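Local atomic coordinates of iodotyrosine deiodinase (Thermotoga neapolitana, PDB entry 6TYK), a protein that uses bound FMN to remove halogen from halotyrosines such as 3-iodo- and 3,5-diiodo-L-tyrosine, releasing iodide and L-tyrosine from the iodinated substrates. Residues 13-18 against 134-139; 99-104 against 161-166. One frame throughout, in Å; residues are numbered along the deposited sequence. Where two conformers were deposited one is given.

Interaction 1. Residues 13-18 against 134-139. With FMN (flavin mononucleotide), chain C; IYR (3-iodo-tyrosine), chain D.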
ATOM      1  N   THR A  13     -13.554   3.707  -7.370  1.00 12.25           N
ATOM      2  CA  THR A  13     -12.982   4.940  -7.887  1.00 10.51           C
ATOM      3  C   THR A  13     -14.050   6.015  -7.963  1.00 11.44           C
ATOM      4  O   THR A  13     -15.198   5.755  -8.338  1.00 12.13           O
ATOM      5  CB  THR A  13     -12.429   4.762  -9.310  1.00 12.52           C
ATOM      6  OG1 THR A  13     -11.775   3.496  -9.435  1.00 12.58           O
ATOM      7  CG2 THR A  13     -11.441   5.879  -9.616  1.00 13.51           C
ATOM      8  N   VAL A  14     -13.657   7.233  -7.624  1.00 10.63           N
ATOM      9  CA  VAL A  14     -14.503   8.380  -7.878  1.00 10.96           C
ATOM     10  C   VAL A  14     -13.724   9.341  -8.763  1.00 11.26           C
ATOM     11  O   VAL A  14     -12.653   9.816  -8.385  1.00 11.93           O
ATOM     12  CB  VAL A  14     -14.950   9.081  -6.568  1.00 10.42           C
ATOM     13  CG1 VAL A  14     -15.717  10.368  -6.886  1.00 11.65           C
ATOM     14  CG2 VAL A  14     -15.799   8.137  -5.723  1.00 13.05           C
ATOM     15  N   ARG A  15     -14.257   9.610  -9.952  1.00 10.94           N
ATOM     16  CA  ARG A  15     -13.640  10.557 -10.878  1.00 11.66           C
ATOM     17  C   ARG A  15     -14.592  11.711 -11.153  1.00 12.53           C
ATOM     18  O   ARG A  15     -14.270  12.606 -11.934  1.00 15.65           O
ATOM     19  CB  ARG A  15     -13.288   9.864 -12.200  1.00 12.23           C
ATOM     20  CG  ARG A  15     -12.282   8.735 -12.042  1.00 12.79           C
ATOM     21  CD  ARG A  15     -11.992   8.038 -13.367  1.00 13.32           C
ATOM     22  NE  ARG A  15     -10.962   7.004 -13.233  1.00 13.29           N
ATOM     23  CZ  ARG A  15     -11.209   5.713 -13.044  1.00 13.10           C
ATOM     24  NH1 ARG A  15     -12.461   5.276 -12.961  1.00 14.68           N
ATOM     25  NH2 ARG A  15     -10.201   4.858 -12.945  1.00 13.40           N
ATOM     26  N   ARG A  16     -15.765  11.664 -10.523  1.00 13.20           N
ATOM     27  CA  ARG A  16     -16.786  12.702 -10.637  1.00 15.09           C
ATOM     28  C   ARG A  16     -17.007  13.277  -9.259  1.00 14.16           C
ATOM     29  O   ARG A  16     -17.480  12.577  -8.360  1.00 14.09           O
ATOM     30  CB  ARG A  16     -18.114  12.125 -11.133  1.00 15.45           C
ATOM     31  CG  ARG A  16     -18.125  11.687 -12.579  1.00 15.39           C
ATOM     32  CD  ARG A  16     -19.475  11.077 -12.968  1.00 14.97           C
ATOM     33  NE  ARG A  16     -20.589  11.961 -12.632  1.00 16.05           N
ATOM     34  CZ  ARG A  16     -21.041  12.934 -13.418  1.00 16.73           C
ATOM     35  NH1 ARG A  16     -20.494  13.153 -14.609  1.00 16.15           N
ATOM     36  NH2 ARG A  16     -22.047  13.691 -13.009  1.00 18.55           N
ATOM     37  N   PHE A  17     -16.675  14.549  -9.095  1.00 13.07           N
ATOM     38  CA  PHE A  17     -16.754  15.193  -7.795  1.00 12.68           C
ATOM     39  C   PHE A  17     -17.715  16.357  -7.803  1.00 14.45           C
ATOM     40  O   PHE A  17     -17.906  17.007  -8.823  1.00 17.05           O
ATOM     41  CB  PHE A  17     -15.379  15.704  -7.391  1.00 13.78           C
ATOM     42  CG  PHE A  17     -14.379  14.610  -7.182  1.00 12.74           C
ATOM     43  CD1 PHE A  17     -14.263  13.992  -5.945  1.00 13.47           C
ATOM     44  CD2 PHE A  17     -13.560  14.193  -8.215  1.00 13.20           C
ATOM     45  CE1 PHE A  17     -13.363  12.974  -5.750  1.00 12.60           C
ATOM     46  CE2 PHE A  17     -12.655  13.172  -8.027  1.00 14.06           C
ATOM     47  CZ  PHE A  17     -12.545  12.570  -6.789  1.00 13.74           C
ATOM     48  N   LYS A  18     -18.315  16.613  -6.647  1.00 16.55           N
ATOM     49  CA  LYS A  18     -19.019  17.863  -6.425  1.00 17.00           C
ATOM     50  C   LYS A  18     -17.976  18.930  -6.124  1.00 15.39           C
ATOM     51  O   LYS A  18     -16.862  18.614  -5.706  1.00 18.72           O
ATOM     52  CB  LYS A  18     -19.962  17.727  -5.233  1.00 18.32           C
ATOM     53  CG  LYS A  18     -21.059  16.700  -5.421  1.00 18.82           C
ATOM     54  CD  LYS A  18     -21.929  16.603  -4.184  1.00 20.80           C
ATOM     55  CE  LYS A  18     -22.960  15.493  -4.307  1.00 25.50           C
ATOM     56  NZ  LYS A  18     -23.816  15.390  -3.087  1.00 27.83           N
ATOM     57  N   GLY A 134     -14.683  10.612  -1.792  1.00 13.87           N
ATOM     58  CA  GLY A 134     -14.244   9.783  -2.893  1.00 14.31           C
ATOM     59  C   GLY A 134     -12.849  10.184  -3.310  1.00 12.56           C
ATOM     60  O   GLY A 134     -12.366  11.277  -2.971  1.00 12.89           O
ATOM     61  N   SER A 135     -12.197   9.297  -4.047  1.00 11.78           N
ATOM     62  CA  SER A 135     -10.897   9.619  -4.608  0.50 11.64           C
ATOM     63  C   SER A 135     -10.520   8.658  -5.718  1.00 10.69           C
ATOM     64  O   SER A 135     -11.251   7.711  -6.030  1.00 10.74           O
ATOM     65  CB  SER A 135      -9.806   9.656  -3.531  0.50 13.18           C
ATOM     66  OG  SER A 135      -8.597  10.209  -4.045  0.50 12.22           O
ATOM     67  N   VAL A 136      -9.414   8.972  -6.368  1.00 11.38           N
ATOM     68  CA  VAL A 136      -8.843   8.142  -7.409  1.00 13.65           C
ATOM     69  C   VAL A 136      -7.328   8.310  -7.291  1.00 11.92           C
ATOM     70  O   VAL A 136      -6.843   9.432  -7.169  1.00 14.03           O
ATOM     71  CB  VAL A 136      -9.329   8.569  -8.813  1.00 14.92           C
ATOM     72  CG1 VAL A 136      -9.119  10.067  -9.042  1.00 14.74           C
ATOM     73  CG2 VAL A 136      -8.630   7.758  -9.892  1.00 15.67           C
ATOM     74  N   PRO A 137      -6.578   7.201  -7.264  1.00 12.94           N
ATOM     75  CA  PRO A 137      -5.123   7.328  -7.250  1.00 13.46           C
ATOM     76  C   PRO A 137      -4.659   7.691  -8.644  1.00 14.40           C
ATOM     77  O   PRO A 137      -4.505   6.830  -9.489  1.00 20.63           O
ATOM     78  CB  PRO A 137      -4.646   5.914  -6.882  1.00 12.84           C
ATOM     79  CG  PRO A 137      -5.862   5.199  -6.370  1.00 14.73           C
ATOM     80  CD  PRO A 137      -7.002   5.801  -7.129  1.00 15.07           C
ATOM     81  N   TYR A 138      -4.473   8.971  -8.888  1.00 11.54           N
ATOM     82  CA  TYR A 138      -4.149   9.436 -10.217  1.00 11.97           C
ATOM     83  C   TYR A 138      -2.641   9.474 -10.412  1.00 10.33           C
ATOM     84  O   TYR A 138      -1.909  10.066  -9.613  1.00 10.67           O
ATOM     85  CB  TYR A 138      -4.787  10.798 -10.473  1.00 12.44           C
ATOM     86  CG  TYR A 138      -4.381  11.339 -11.808  1.00 11.67           C
ATOM     87  CD1 TYR A 138      -4.642  10.618 -12.962  1.00 12.82           C
ATOM     88  CD2 TYR A 138      -3.683  12.533 -11.917  1.00 12.72           C
ATOM     89  CE1 TYR A 138      -4.244  11.080 -14.189  1.00 12.77           C
ATOM     90  CE2 TYR A 138      -3.282  13.011 -13.145  1.00 13.77           C
ATOM     91  CZ  TYR A 138      -3.566  12.279 -14.276  1.00 13.12           C
ATOM     92  OH  TYR A 138      -3.162  12.736 -15.507  1.00 16.62           O
ATOM     93  N   THR A 139      -2.179   8.793 -11.452  1.00 11.75           N
ATOM     94  CA  THR A 139      -0.758   8.671 -11.726  1.00 13.64           C
ATOM     95  C   THR A 139      -0.481   9.107 -13.160  1.00 15.26           C
ATOM     96  O   THR A 139      -0.553   8.299 -14.090  1.00 18.39           O
ATOM     97  CB  THR A 139      -0.270   7.229 -11.504  1.00 14.59           C
ATOM     98  OG1 THR A 139      -1.049   6.339 -12.304  1.00 14.63           O
ATOM     99  CG2 THR A 139      -0.424   6.828 -10.043  1.00 15.26           C
TER
HETATM  100  N1  FMN C 301      -7.255   5.747 -12.441  1.00 11.67           N
HETATM  101  C2  FMN C 301      -7.171   6.725 -13.390  1.00 12.49           C
HETATM  102  O2  FMN C 301      -8.192   7.162 -13.892  1.00 13.99           O
HETATM  103  N3  FMN C 301      -5.955   7.228 -13.776  1.00 12.73           N
HETATM  104  C4  FMN C 301      -4.794   6.749 -13.234  1.00 12.53           C
HETATM  105  O4  FMN C 301      -3.712   7.221 -13.606  1.00 13.36           O
HETATM  106  C4A FMN C 301      -4.873   5.755 -12.257  1.00 10.92           C
HETATM  107  N5  FMN C 301      -3.726   5.267 -11.671  1.00 12.83           N
HETATM  108  C5A FMN C 301      -3.813   4.297 -10.687  1.00 12.28           C
HETATM  109  C6  FMN C 301      -2.649   3.829 -10.091  1.00 11.62           C
HETATM  110  C7  FMN C 301      -2.693   2.870  -9.091  1.00 11.06           C
HETATM  111  C7M FMN C 301      -1.399   2.401  -8.477  1.00 12.29           C
HETATM  112  C8  FMN C 301      -3.922   2.370  -8.685  1.00 11.65           C
HETATM  113  C8M FMN C 301      -4.005   1.327  -7.603  1.00 14.36           C
HETATM  114  C9  FMN C 301      -5.089   2.839  -9.283  1.00 11.37           C
HETATM  115  C9A FMN C 301      -5.047   3.805 -10.285  1.00 11.13           C
HETATM  116  N10 FMN C 301      -6.206   4.275 -10.904  1.00 10.37           N
HETATM  117  C10 FMN C 301      -6.112   5.272 -11.849  1.00 10.76           C
HETATM  118  C1' FMN C 301      -7.560   3.760 -10.506  1.00 10.17           C
HETATM  119  C2' FMN C 301      -7.802   2.369 -11.134  1.00 10.95           C
HETATM  120  O2' FMN C 301      -8.109   2.465 -12.521  1.00 11.73           O
HETATM  121  C3' FMN C 301      -8.917   1.660 -10.359  1.00 10.82           C
HETATM  122  O3' FMN C 301      -8.442   1.418  -9.047  1.00 11.14           O
HETATM  123  C4' FMN C 301      -9.372   0.346 -10.996  1.00 11.28           C
HETATM  124  O4' FMN C 301      -9.979   0.611 -12.253  1.00 12.04           O
HETATM  125  C5' FMN C 301     -10.368  -0.375 -10.102  1.00 10.63           C
HETATM  126  O5' FMN C 301     -11.437   0.499  -9.811  1.00 11.13           O
HETATM  127  P   FMN C 301     -12.671   0.023  -8.900  1.00 11.89           P
HETATM  128  O1P FMN C 301     -13.652   1.189  -8.960  1.00 12.26           O
HETATM  129  O2P FMN C 301     -12.191  -0.157  -7.486  1.00 13.77           O
HETATM  130  O3P FMN C 301     -13.257  -1.227  -9.530  1.00 11.51           O
HETATM  131  N   IYR D 302      -3.162   7.878 -16.266  1.00 14.81           N
HETATM  132  CA  IYR D 302      -3.999   7.617 -17.409  1.00 14.93           C
HETATM  133  CB  IYR D 302      -4.192   6.140 -17.796  1.00 14.20           C
HETATM  134  CC  IYR D 302      -4.615   5.224 -16.700  1.00 13.58           C
HETATM  135  CD  IYR D 302      -3.657   4.428 -16.073  1.00 13.17           C
HETATM  136  CE  IYR D 302      -3.991   3.527 -15.061  1.00 13.78           C
HETATM  137  IE  IYR D 302      -2.524   2.451 -14.193  1.00 20.46           I
HETATM  138  CF  IYR D 302      -5.331   3.411 -14.682  1.00 12.10           C
HETATM  139  OF  IYR D 302      -5.750   2.552 -13.707  1.00 12.57           O
HETATM  140  CG  IYR D 302      -6.315   4.210 -15.294  1.00 13.34           C
HETATM  141  CH  IYR D 302      -5.957   5.096 -16.304  1.00 13.24           C
HETATM  142  C   IYR D 302      -5.387   8.212 -17.250  1.00 16.02           C
HETATM  143  O   IYR D 302      -6.279   8.302 -18.092  1.00 17.41           O
HETATM  144  OXT IYR D 302      -5.645   8.701 -16.012  1.00 14.99           O
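T13 and V136 meet methyl to methyl: CG2 of T13 lies 3.4 Å from CG2 of V136, tighter than ordinary van der Waals packing, the two side chains crossing at a slant. The two methyls bring the loop and 134-139 together beside the flavin. With chi1 of T13 at -40°, its CG2 swings away from the backbone N and over the centre of the R15 guanidinium, on one face of that flat group, while OG1 turns to the FMN phosphate. V136 CG2 also reaches the flavin, 3.5 Å from N1. R15 extends from CG to NE and presents its edge to the pyrimidine end of the ring: NE gives a hydrogen bond of 2.9 Å to O2 of FMN, and NH2 reaches both O2 and, at 3.1 Å, N1. Farther from the flavin, V14 N bonds to S135 O at 2.9 Å, the one backbone hydrogen bond between the segments. F17 turns its ring edge to the G134 carbonyl, CE1 3.4 Å from O, and carries V14 CG1 over one face. At the far end of 134-139, T139 N donates to FMN O4 at 3.1 Å, and T139 OG1 stands 3.0 Å from FMN N5 and close to O4 as well. The Y138 ring edge faces the carboxylate of the bound iodotyrosine, and the Y138 hydroxyl is hydrogen-bonded to E68, which itself binds the substrate. The flavin's N1-C2-O2 edge thus faces a cationic group, its O4 a backbone N-H and its N5 a hydroxyl, a pattern that would probably stabilise negative charge on the flavin as it is reduced.

Interaction 2. Residues 99-104 against 161-166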
ATOM      1  N   PRO A  99     -12.335  19.450  -4.811  1.00 14.14           N
ATOM      2  CA  PRO A  99     -11.966  20.568  -3.932  1.00 14.05           C
ATOM      3  C   PRO A  99     -10.557  20.433  -3.371  1.00 15.06           C
ATOM      4  O   PRO A  99      -9.932  21.443  -3.049  1.00 16.64           O
ATOM      5  CB  PRO A  99     -13.014  20.502  -2.813  1.00 16.36           C
ATOM      6  CG  PRO A  99     -13.530  19.101  -2.855  1.00 16.60           C
ATOM      7  CD  PRO A  99     -13.489  18.697  -4.300  1.00 15.37           C
ATOM      8  N   TYR A 100     -10.062  19.203  -3.276  1.00 13.60           N
ATOM      9  CA  TYR A 100      -8.707  18.963  -2.806  1.00 13.42           C
ATOM     10  C   TYR A 100      -7.971  18.092  -3.799  1.00 12.70           C
ATOM     11  O   TYR A 100      -8.528  17.100  -4.274  1.00 13.56           O
ATOM     12  CB  TYR A 100      -8.716  18.186  -1.489  1.00 14.04           C
ATOM     13  CG  TYR A 100      -9.399  18.831  -0.315  1.00 14.86           C
ATOM     14  CD1 TYR A 100      -8.792  19.858   0.387  1.00 13.94           C
ATOM     15  CD2 TYR A 100     -10.622  18.362   0.135  1.00 14.98           C
ATOM     16  CE1 TYR A 100      -9.407  20.429   1.482  1.00 15.19           C
ATOM     17  CE2 TYR A 100     -11.243  18.923   1.230  1.00 16.17           C
ATOM     18  CZ  TYR A 100     -10.631  19.957   1.895  1.00 16.00           C
ATOM     19  OH  TYR A 100     -11.250  20.518   2.983  1.00 17.45           O
ATOM     20  N   LEU A 101      -6.723  18.442  -4.100  1.00 11.23           N
ATOM     21  CA  LEU A 101      -5.803  17.473  -4.675  1.00 11.11           C
ATOM     22  C   LEU A 101      -4.791  17.139  -3.597  1.00 10.90           C
ATOM     23  O   LEU A 101      -3.981  17.983  -3.199  1.00 12.82           O
ATOM     24  CB  LEU A 101      -5.093  18.005  -5.912  1.00 12.29           C
ATOM     25  CG  LEU A 101      -5.995  18.562  -7.006  1.00 13.19           C
ATOM     26  CD1 LEU A 101      -5.141  19.032  -8.168  1.00 14.57           C
ATOM     27  CD2 LEU A 101      -6.996  17.510  -7.462  1.00 14.01           C
ATOM     28  N   LEU A 102      -4.866  15.916  -3.092  1.00 11.19           N
ATOM     29  CA  LEU A 102      -3.938  15.485  -2.060  1.00 10.45           C
ATOM     30  C   LEU A 102      -2.751  14.844  -2.749  1.00 10.09           C
ATOM     31  O   LEU A 102      -2.871  13.768  -3.352  1.00 12.02           O
ATOM     32  CB  LEU A 102      -4.613  14.485  -1.128  1.00 12.51           C
ATOM     33  CG  LEU A 102      -3.687  13.874  -0.074  1.00 13.47           C
ATOM     34  CD1 LEU A 102      -3.204  14.915   0.945  1.00 13.87           C
ATOM     35  CD2 LEU A 102      -4.371  12.710   0.627  1.00 16.37           C
ATOM     36  N   LEU A 103      -1.617  15.533  -2.718  1.00 10.86           N
ATOM     37  CA  LEU A 103      -0.398  14.990  -3.288  1.00 11.21           C
ATOM     38  C   LEU A 103       0.355  14.242  -2.212  1.00 10.84           C
ATOM     39  O   LEU A 103       0.671  14.792  -1.157  1.00 12.60           O
ATOM     40  CB  LEU A 103       0.463  16.095  -3.911  1.00 11.59           C
ATOM     41  CG  LEU A 103       0.089  16.482  -5.354  1.00 12.52           C
ATOM     42  CD1 LEU A 103      -1.362  16.953  -5.464  1.00 14.31           C
ATOM     43  CD2 LEU A 103       1.035  17.547  -5.875  1.00 14.45           C
ATOM     44  N   VAL A 104       0.641  12.979  -2.487  1.00 10.62           N
ATOM     45  CA  VAL A 104       1.278  12.106  -1.514  1.00 10.95           C
ATOM     46  C   VAL A 104       2.705  11.832  -1.958  1.00  9.28           C
ATOM     47  O   VAL A 104       2.941  11.341  -3.073  1.00 11.31           O
ATOM     48  CB  VAL A 104       0.512  10.772  -1.373  1.00 12.57           C
ATOM     49  CG1 VAL A 104       1.188   9.887  -0.344  1.00 15.33           C
ATOM     50  CG2 VAL A 104      -0.932  11.029  -0.979  1.00 12.41           C
ATOM     51  N   ILE A 161      -1.341  11.514  -7.061  1.00  9.70           N
ATOM     52  CA  ILE A 161      -2.228  12.649  -6.858  1.00 10.82           C
ATOM     53  C   ILE A 161      -3.580  12.063  -6.530  1.00 10.94           C
ATOM     54  O   ILE A 161      -4.145  11.312  -7.329  1.00 11.63           O
ATOM     55  CB  ILE A 161      -2.338  13.488  -8.141  1.00 12.08           C
ATOM     56  CG1 ILE A 161      -0.973  14.084  -8.502  1.00 13.16           C
ATOM     57  CG2 ILE A 161      -3.412  14.576  -7.996  1.00 13.43           C
ATOM     58  CD1 ILE A 161      -0.932  14.639  -9.912  1.00 14.73           C
ATOM     59  N   LEU A 162      -4.103  12.393  -5.359  1.00 11.55           N
ATOM     60  CA  LEU A 162      -5.412  11.897  -4.956  1.00 11.03           C
ATOM     61  C   LEU A 162      -6.417  13.035  -4.915  1.00 10.20           C
ATOM     62  O   LEU A 162      -6.494  13.761  -3.924  1.00 11.09           O
ATOM     63  CB  LEU A 162      -5.348  11.256  -3.568  1.00 12.66           C
ATOM     64  CG  LEU A 162      -4.534   9.978  -3.425  1.00 17.07           C
ATOM     65  CD1 LEU A 162      -4.271   9.716  -1.951  1.00 19.98           C
ATOM     66  CD2 LEU A 162      -5.267   8.798  -4.031  1.00 16.68           C
ATOM     67  N   PRO A 163      -7.191  13.206  -5.990  1.00 11.64           N
ATOM     68  CA  PRO A 163      -8.304  14.153  -5.904  1.00 12.36           C
ATOM     69  C   PRO A 163      -9.272  13.651  -4.846  1.00 12.63           C
ATOM     70  O   PRO A 163      -9.573  12.454  -4.816  1.00 13.66           O
ATOM     71  CB  PRO A 163      -8.939  14.091  -7.297  1.00 13.50           C
ATOM     72  CG  PRO A 163      -7.870  13.492  -8.177  1.00 15.47           C
ATOM     73  CD  PRO A 163      -7.120  12.545  -7.301  1.00 14.33           C
ATOM     74  N   VAL A 164      -9.708  14.542  -3.965  1.00 11.68           N
ATOM     75  CA  VAL A 164     -10.618  14.173  -2.892  1.00 12.76           C
ATOM     76  C   VAL A 164     -11.774  15.151  -2.832  1.00 13.06           C
ATOM     77  O   VAL A 164     -11.586  16.360  -2.927  1.00 14.45           O
ATOM     78  CB  VAL A 164      -9.909  14.150  -1.527  1.00 14.12           C
ATOM     79  CG1 VAL A 164     -10.912  13.841  -0.408  1.00 16.90           C
ATOM     80  CG2 VAL A 164      -8.786  13.119  -1.537  1.00 15.65           C
ATOM     81  N   GLY A 165     -12.976  14.618  -2.679  1.00 12.41           N
ATOM     82  CA  GLY A 165     -14.148  15.450  -2.520  1.00 12.37           C
ATOM     83  C   GLY A 165     -15.362  14.565  -2.374  1.00 12.35           C
ATOM     84  O   GLY A 165     -15.248  13.347  -2.243  1.00 13.07           O
ATOM     85  N   TYR A 166     -16.535  15.180  -2.378  1.00 13.25           N
ATOM     86  CA  TYR A 166     -17.774  14.427  -2.320  1.00 13.35           C
ATOM     87  C   TYR A 166     -18.043  13.831  -3.689  1.00 12.91           C
ATOM     88  O   TYR A 166     -17.907  14.515  -4.701  1.00 14.28           O
ATOM     89  CB  TYR A 166     -18.925  15.355  -1.936  1.00 13.99           C
ATOM     90  CG  TYR A 166     -18.811  15.895  -0.533  1.00 17.08           C
ATOM     91  CD1 TYR A 166     -18.820  15.036   0.551  1.00 18.00           C
ATOM     92  CD2 TYR A 166     -18.701  17.261  -0.292  1.00 19.26           C
ATOM     93  CE1 TYR A 166     -18.730  15.512   1.837  1.00 19.87           C
ATOM     94  CE2 TYR A 166     -18.608  17.748   0.999  1.00 21.75           C
ATOM     95  CZ  TYR A 166     -18.619  16.867   2.056  1.00 21.70           C
ATOM     96  OH  TYR A 166     -18.529  17.337   3.345  1.00 23.94           O
TER
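Y100 and V164 open a run of four backbone hydrogen bonds that join strands 100-107 and 156-165 as antiparallel neighbours. Y100 N donates to V164 O at 3.2 Å and V164 N returns the bond to Y100 O at 2.8 Å; L102 and L162 repeat the exchange, with L162 N 2.7 Å from L102 O. L101 with P163 falls between them as a non-hydrogen-bonded pair and L103 with I161 follows; P163, with no N-H to give, stands at a position that needs none toward 100-104. Its CA instead makes a CA-H...O contact with Y100 O.

Apolar packing follows the two faces. L102 and L162 run alongside each other, CD2 of L102 4.0 Å from CD1 of L162, and V104 CG2 closes on that same CD1 at 3.7 Å; helix 113-130 packs on this face through L124 and L125. On the other face L103 CD1 touches I161 CG2 at 4.0 Å, and L101, its CG opposite the carbonyl carbon (chi1 -53°), brings CD2 against P163 CB at 3.9 Å, where L95 of helix 94-97 adds cover.

With 46-51 beyond 100-107 and 134-135 beyond 156-165, this pair forms the middle of the antiparallel sheet, packed against helices, of the nitroreductase fold.

Both contacts are buried, and they adjoin along strand 156-165, which pairs with 100-107 in interaction 2 and with 134-135 of interaction 1. Their direct junction is polar as well as packed: S135 OG probably bonds to P163 O, and G134 N to G165 O, while V136 O packs on P163 CD. Interaction 2 is the larger interface, 469 against 270 Å², and joins two regular strands through paired backbone bonds and aliphatic side chains. Interaction 1 sets a loop against edge strand 134-135 and the loop after it, with a single backbone bond, and turns several polar groups, among them R15 and the N-H groups of T13 and T139, to FMN. Sheet core and cofactor pocket thus adjoin.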